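Local atomic coordinates of DnaB intein (Synechocystis sp., PDB entry 1MI8), a protein that probably excises itself from the replicative DNA helicase DnaB by protein splicing, joining the flanking polypeptides after cyclization of an asparagine side chain. Residues 95-100 with 150-155; 2-7 with 19-24. The protein carries 4 engineered substitutions. All blocks are in the same frame, centred on the assembly; numbering follows the deposited sequence.

Contact 1. Residues 95-100 with 150-155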
loop_
_atom_site.group_PDB
_atom_site.type_symbol
_atom_site.label_atom_id
_atom_site.label_comp_id
_atom_site.label_asym_id
_atom_site.label_seq_id
_atom_site.Cartn_x
_atom_site.Cartn_y
_atom_site.Cartn_z
ATOM N N ILE A 95 -11.285 -3.475 4.614
ATOM C CA ILE A 95 -11.086 -4.217 5.876
ATOM C C ILE A 95 -12.177 -3.891 6.893
ATOM O O ILE A 95 -12.850 -2.851 6.851
ATOM C CB ILE A 95 -9.715 -3.981 6.517
ATOM C CG1 ILE A 95 -9.607 -2.537 6.995
ATOM C CG2 ILE A 95 -8.611 -4.324 5.467
ATOM C CD1 ILE A 95 -8.296 -2.237 7.811
ATOM N N ALA A 96 -12.364 -4.829 7.788
ATOM C CA ALA A 96 -13.409 -4.752 8.769
ATOM C C ALA A 96 -13.155 -3.731 9.903
ATOM O O ALA A 96 -12.078 -3.764 10.554
ATOM C CB ALA A 96 -13.604 -6.134 9.341
ATOM N N LEU A 97 -14.120 -2.821 10.090
ATOM C CA LEU A 97 -14.110 -1.828 11.194
ATOM C C LEU A 97 -15.419 -2.009 11.978
ATOM O O LEU A 97 -16.467 -2.245 11.407
ATOM C CB LEU A 97 -14.133 -0.373 10.705
ATOM C CG LEU A 97 -13.172 0.059 9.612
ATOM C CD1 LEU A 97 -13.385 1.554 9.437
ATOM C CD2 LEU A 97 -11.736 -0.314 9.980
ATOM N N PRO A 98 -15.364 -1.851 13.299
ATOM C CA PRO A 98 -16.606 -2.006 14.074
ATOM C C PRO A 98 -17.540 -0.856 13.660
ATOM O O PRO A 98 -17.109 0.274 13.520
ATOM C CB PRO A 98 -16.123 -1.907 15.522
ATOM C CG PRO A 98 -14.675 -1.277 15.411
ATOM C CD PRO A 98 -14.151 -1.830 14.147
ATOM N N ARG A 99 -18.810 -1.114 13.412
ATOM C CA ARG A 99 -19.607 0.030 13.013
ATOM C C ARG A 99 -20.126 0.938 14.115
ATOM O O ARG A 99 -19.789 2.113 14.156
ATOM C CB ARG A 99 -20.780 -0.371 12.146
ATOM C CG ARG A 99 -21.494 0.874 11.659
ATOM C CD ARG A 99 -22.602 0.576 10.703
ATOM N NE ARG A 99 -23.543 -0.425 11.182
ATOM C CZ ARG A 99 -24.343 -0.323 12.251
ATOM N NH1 ARG A 99 -24.329 0.759 13.024
ATOM N NH2 ARG A 99 -25.221 -1.300 12.505
ATOM N N LYS A 100 -20.951 0.400 14.996
ATOM C CA LYS A 100 -21.541 1.183 16.076
ATOM C C LYS A 100 -20.533 1.797 17.042
ATOM O O LYS A 100 -20.252 3.013 16.983
ATOM C CB LYS A 100 -22.542 0.305 16.821
ATOM C CG LYS A 100 -23.606 -0.229 15.872
ATOM C CD LYS A 100 -24.625 -1.130 16.560
ATOM C CE LYS A 100 -25.620 -0.301 17.362
ATOM N NZ LYS A 100 -26.386 0.608 16.421
ATOM N N ASN A 150 -7.626 1.056 17.722
ATOM C CA ASN A 150 -7.723 2.232 16.905
ATOM C C ASN A 150 -8.928 2.040 16.032
ATOM O O ASN A 150 -8.917 2.366 14.873
ATOM C CB ASN A 150 -6.446 2.472 16.080
ATOM C CG ASN A 150 -5.324 3.114 16.951
ATOM O OD1 ASN A 150 -5.454 3.201 18.189
ATOM N ND2 ASN A 150 -4.250 3.542 16.323
ATOM N N ASP A 151 -9.969 1.455 16.620
ATOM C CA ASP A 151 -11.252 1.315 15.909
ATOM C C ASP A 151 -11.174 0.502 14.632
ATOM O O ASP A 151 -11.981 0.697 13.722
ATOM C CB ASP A 151 -11.793 2.698 15.574
ATOM C CG ASP A 151 -12.229 3.464 16.801
ATOM O OD1 ASP A 151 -12.938 2.868 17.655
ATOM O OD2 ASP A 151 -11.872 4.672 16.911
ATOM N N ILE A 152 -10.274 -0.463 14.614
ATOM C CA ILE A 152 -10.094 -1.336 13.467
ATOM C C ILE A 152 -10.025 -2.725 14.044
ATOM O O ILE A 152 -9.488 -2.933 15.150
ATOM C CB ILE A 152 -8.745 -1.047 12.770
ATOM C CG1 ILE A 152 -8.733 0.409 12.262
ATOM C CG2 ILE A 152 -8.484 -2.004 11.616
ATOM C CD1 ILE A 152 -7.357 0.783 11.698
ATOM N N ILE A 153 -10.568 -3.677 13.310
ATOM C CA ILE A 153 -10.518 -5.088 13.755
ATOM C C ILE A 153 -9.129 -5.654 13.459
ATOM O O ILE A 153 -8.670 -5.607 12.312
ATOM C CB ILE A 153 -11.497 -5.967 12.989
ATOM C CG1 ILE A 153 -12.954 -5.525 13.275
ATOM C CG2 ILE A 153 -11.334 -7.416 13.451
ATOM C CD1 ILE A 153 -13.350 -5.819 14.678
ATOM N N VAL A 154 -8.453 -6.191 14.471
ATOM C CA VAL A 154 -7.138 -6.780 14.205
ATOM C C VAL A 154 -7.010 -8.178 14.875
ATOM O O VAL A 154 -7.619 -8.438 15.907
ATOM C CB VAL A 154 -6.000 -5.851 14.709
ATOM C CG1 VAL A 154 -6.184 -4.440 14.091
ATOM C CG2 VAL A 154 -5.985 -5.789 16.266
ATOM N N HIS A 155 -6.190 -9.037 14.278
ATOM C CA HIS A 155 -5.998 -10.393 14.759
ATOM C C HIS A 155 -5.146 -10.422 16.014
ATOM O O HIS A 155 -4.229 -9.618 16.191
ATOM C CB HIS A 155 -5.313 -11.232 13.676
ATOM C CG HIS A 155 -5.511 -12.704 13.852
ATOM N ND1 HIS A 155 -4.888 -13.421 14.847
ATOM C CD2 HIS A 155 -6.329 -13.577 13.212
ATOM C CE1 HIS A 155 -5.321 -14.672 14.821
ATOM N NE2 HIS A 155 -6.193 -14.794 13.839
HETATM O O HOH W 1 -9.775 -5.586 9.945
#
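The backbone oxygen of Ala96 is gripped by two donors. One is the amide of Ile153, with N to Ala96 O at 3.1 Å and an N-H...O angle of 158°. It comes in tilted 21° from the carbonyl plane. The other is a water, whose O lies 3.0 Å from Ala96 O and 2.6 Å from Ile153 O. It donates to both and so bridges the two strands. They do not run as a regular pair: the directions of 95-98 and 152-155 differ by 118°.

Apolar groups close in around this junction. Ile152 CG1 lies anti to the carbonyl carbon (chi1 -61°) and runs alongside Leu97, their side chains pointing the same way, with CG1 3.8 Å from Leu97 CD2. The other branch of Ile152, CG2, meets the end of Ile95 at CD1, also at 3.8 Å, and here the two side chains cross at a slant. Ile153 CG1 lies against the Ala96 carbonyl, 3.4 Å from Ala96 O, and touches Ala96 CB and Pro98 CD. The proline ring rests with its CD 3.4 Å from Asp151 O, which also takes a weak hydrogen bond from Arg67. Phe77 adds to the packing on Ile152, and Val148 on Pro98 and Ile153. The carboxylate of Asp151 turns to a salt bridge with Arg18.

The contact thus joins two strands of the intein splicing domain through a single direct backbone hydrogen bond. The water supplies a second link, and the aliphatic groups beside the direct bond probably shield it from competing solvent.

Contact 2. Residues 2-7 with 19-24. Engineered in segment 2-7: Ala3 (natural residue Cys).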
loop_
_atom_site.group_PDB
_atom_site.type_symbol
_atom_site.label_atom_id
_atom_site.label_comp_id
_atom_site.label_asym_id
_atom_site.label_seq_id
_atom_site.Cartn_x
_atom_site.Cartn_y
_atom_site.Cartn_z
ATOM N N GLY A 2 1.397 -11.496 14.791
ATOM C CA GLY A 2 1.675 -10.112 14.440
ATOM C C GLY A 2 2.126 -9.313 15.681
ATOM O O GLY A 2 2.671 -9.855 16.655
ATOM N N ALA A 3 1.859 -8.019 15.576
ATOM C CA ALA A 3 2.081 -7.065 16.676
ATOM C C ALA A 3 1.829 -5.653 16.182
ATOM O O ALA A 3 2.053 -5.332 15.003
ATOM C CB ALA A 3 3.531 -7.179 17.265
ATOM N N ILE A 4 1.403 -4.789 17.092
ATOM C CA ILE A 4 1.096 -3.416 16.703
ATOM C C ILE A 4 1.846 -2.441 17.615
ATOM O O ILE A 4 2.335 -2.851 18.678
ATOM C CB ILE A 4 -0.429 -3.179 16.853
ATOM C CG1 ILE A 4 -0.840 -3.440 18.327
ATOM C CG2 ILE A 4 -1.228 -4.213 15.944
ATOM C CD1 ILE A 4 -2.292 -3.090 18.646
ATOM N N SER A 5 1.920 -1.172 17.222
ATOM C CA SER A 5 2.571 -0.165 18.057
ATOM C C SER A 5 1.874 -0.027 19.436
ATOM O O SER A 5 0.629 -0.149 19.571
ATOM C CB SER A 5 2.581 1.213 17.334
ATOM O OG SER A 5 2.628 2.335 18.224
ATOM N N GLY A 6 2.689 0.243 20.451
ATOM C CA GLY A 6 2.187 0.429 21.787
ATOM C C GLY A 6 1.229 1.593 21.906
ATOM O O GLY A 6 0.475 1.654 22.857
ATOM N N ASP A 7 1.262 2.503 20.927
ATOM C CA ASP A 7 0.393 3.680 20.895
ATOM C C ASP A 7 -1.052 3.280 20.611
ATOM O O ASP A 7 -1.974 4.036 20.892
ATOM C CB ASP A 7 0.809 4.638 19.766
ATOM C CG ASP A 7 2.329 4.998 19.785
ATOM O OD1 ASP A 7 2.740 5.866 18.986
ATOM O OD2 ASP A 7 3.110 4.415 20.567
ATOM N N VAL A 19 -7.492 2.627 26.131
ATOM C CA VAL A 19 -6.217 2.880 26.740
ATOM C C VAL A 19 -5.199 2.203 25.823
ATOM O O VAL A 19 -5.487 1.153 25.225
ATOM C CB VAL A 19 -6.178 2.346 28.211
ATOM C CG1 VAL A 19 -7.611 2.304 28.792
ATOM C CG2 VAL A 19 -5.482 1.046 28.276
ATOM N N SER A 20 -4.031 2.816 25.651
ATOM C CA SER A 20 -3.029 2.241 24.770
ATOM C C SER A 20 -2.720 0.816 25.201
ATOM O O SER A 20 -2.823 0.496 26.390
ATOM C CB SER A 20 -1.740 3.082 24.803
ATOM O OG SER A 20 -1.226 3.086 26.120
ATOM N N ILE A 21 -2.370 -0.038 24.239
ATOM C CA ILE A 21 -2.017 -1.421 24.561
ATOM C C ILE A 21 -0.735 -1.417 25.431
ATOM O O ILE A 21 -0.580 -2.289 26.316
ATOM C CB ILE A 21 -1.824 -2.307 23.273
ATOM C CG1 ILE A 21 -1.594 -3.764 23.668
ATOM C CG2 ILE A 21 -0.773 -1.732 22.409
ATOM C CD1 ILE A 21 -1.634 -4.771 22.531
ATOM N N LYS A 22 0.180 -0.466 25.186
ATOM C CA LYS A 22 1.388 -0.349 26.050
ATOM C C LYS A 22 0.931 -0.176 27.524
ATOM O O LYS A 22 1.428 -0.857 28.437
ATOM C CB LYS A 22 2.233 0.860 25.687
ATOM C CG LYS A 22 3.551 1.044 26.508
ATOM C CD LYS A 22 3.706 2.508 26.957
ATOM C CE LYS A 22 5.067 2.853 27.621
ATOM N NZ LYS A 22 6.137 3.079 26.575
ATOM N N ASP A 23 -0.031 0.716 27.737
ATOM C CA ASP A 23 -0.556 0.953 29.067
ATOM C C ASP A 23 -1.323 -0.233 29.601
ATOM O O ASP A 23 -1.675 -0.237 30.759
ATOM C CB ASP A 23 -1.451 2.187 29.108
ATOM C CG ASP A 23 -0.663 3.472 29.057
ATOM O OD1 ASP A 23 0.575 3.421 29.160
ATOM O OD2 ASP A 23 -1.275 4.546 28.912
ATOM N N LEU A 24 -1.592 -1.253 28.792
ATOM C CA LEU A 24 -2.305 -2.406 29.318
ATOM C C LEU A 24 -1.385 -3.619 29.538
ATOM O O LEU A 24 -1.855 -4.693 29.851
ATOM C CB LEU A 24 -3.447 -2.820 28.374
ATOM C CG LEU A 24 -4.632 -1.869 28.207
ATOM C CD1 LEU A 24 -5.388 -2.172 26.924
ATOM C CD2 LEU A 24 -5.535 -1.963 29.432
#
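Ile21 CG1 stands anti to the backbone N (chi1 -174°), and this puts its other branch, CG2, between the backbone N and the carbonyl carbon, where it meets the 2-7 segment. From there CG2 lies 3.5 Å from Ser5 O and meets the end of Ile4 more loosely, with Ile4 CD1 to Ile21 CG2 at 4.3 Å. In Ser20 the OG sits between the backbone N and the carbonyl carbon (chi1 61°), where it accepts from Asp23 N, forming an ST motif. Its CB is turned to Gly6 O at 3.3 Å.

Gly6 O is met by further groups of 19-24. Lys22 N donates to it at 3.2 Å, in the carbonyl plane and on a lone pair, with an N-H...O angle of 161°. The CB of Lys22 also comes close to this oxygen, while the end of the lysine leads away. Gly6 fits tightly here: a side chain on it would run into Lys22 CB. Within 2-7, Ser5 OG accepts from Asp7 N at 3.0 Å, an ST turn, and is also bonded to Glu134. Asp7 OD1 forms a salt bridge with Lys70. Phe137 and Val50 pack on Ile21.

An alanine in place of Ser20 would keep the CB against Gly6 O but would probably leave Asp23 N without its OG acceptor, and the start of the 3-10 turn less firmly held.

The contact joins the N-terminal segment, with its engineered Ala3, to the turn after strand 17-20. Each serine closes a turn in its own segment. The one hydrogen bond across is between backbones, so the join depends on the close approach that the glycine permits.

Overall arrangement
Contact 1 is the more buried: most of its touching residues are inside, and its centre lies about 7 Å from the centre of the chain. The centre of contact 2, which is partly buried, is about 10 Å from that point and on the opposite side of it; the two contact centres are about 15 Å apart. Both reach the same antiparallel sheet, contact 1 through strand 94-98 and contact 2 through strand 4-5, and strand 120-140 pairs with both. Each has one direct backbone bond. Contact 1 surrounds it with aliphatic side chains and a bridging water. Contact 2 packs against a glycine beside two serine turns, with Asp7 and Lys22 at its exposed side.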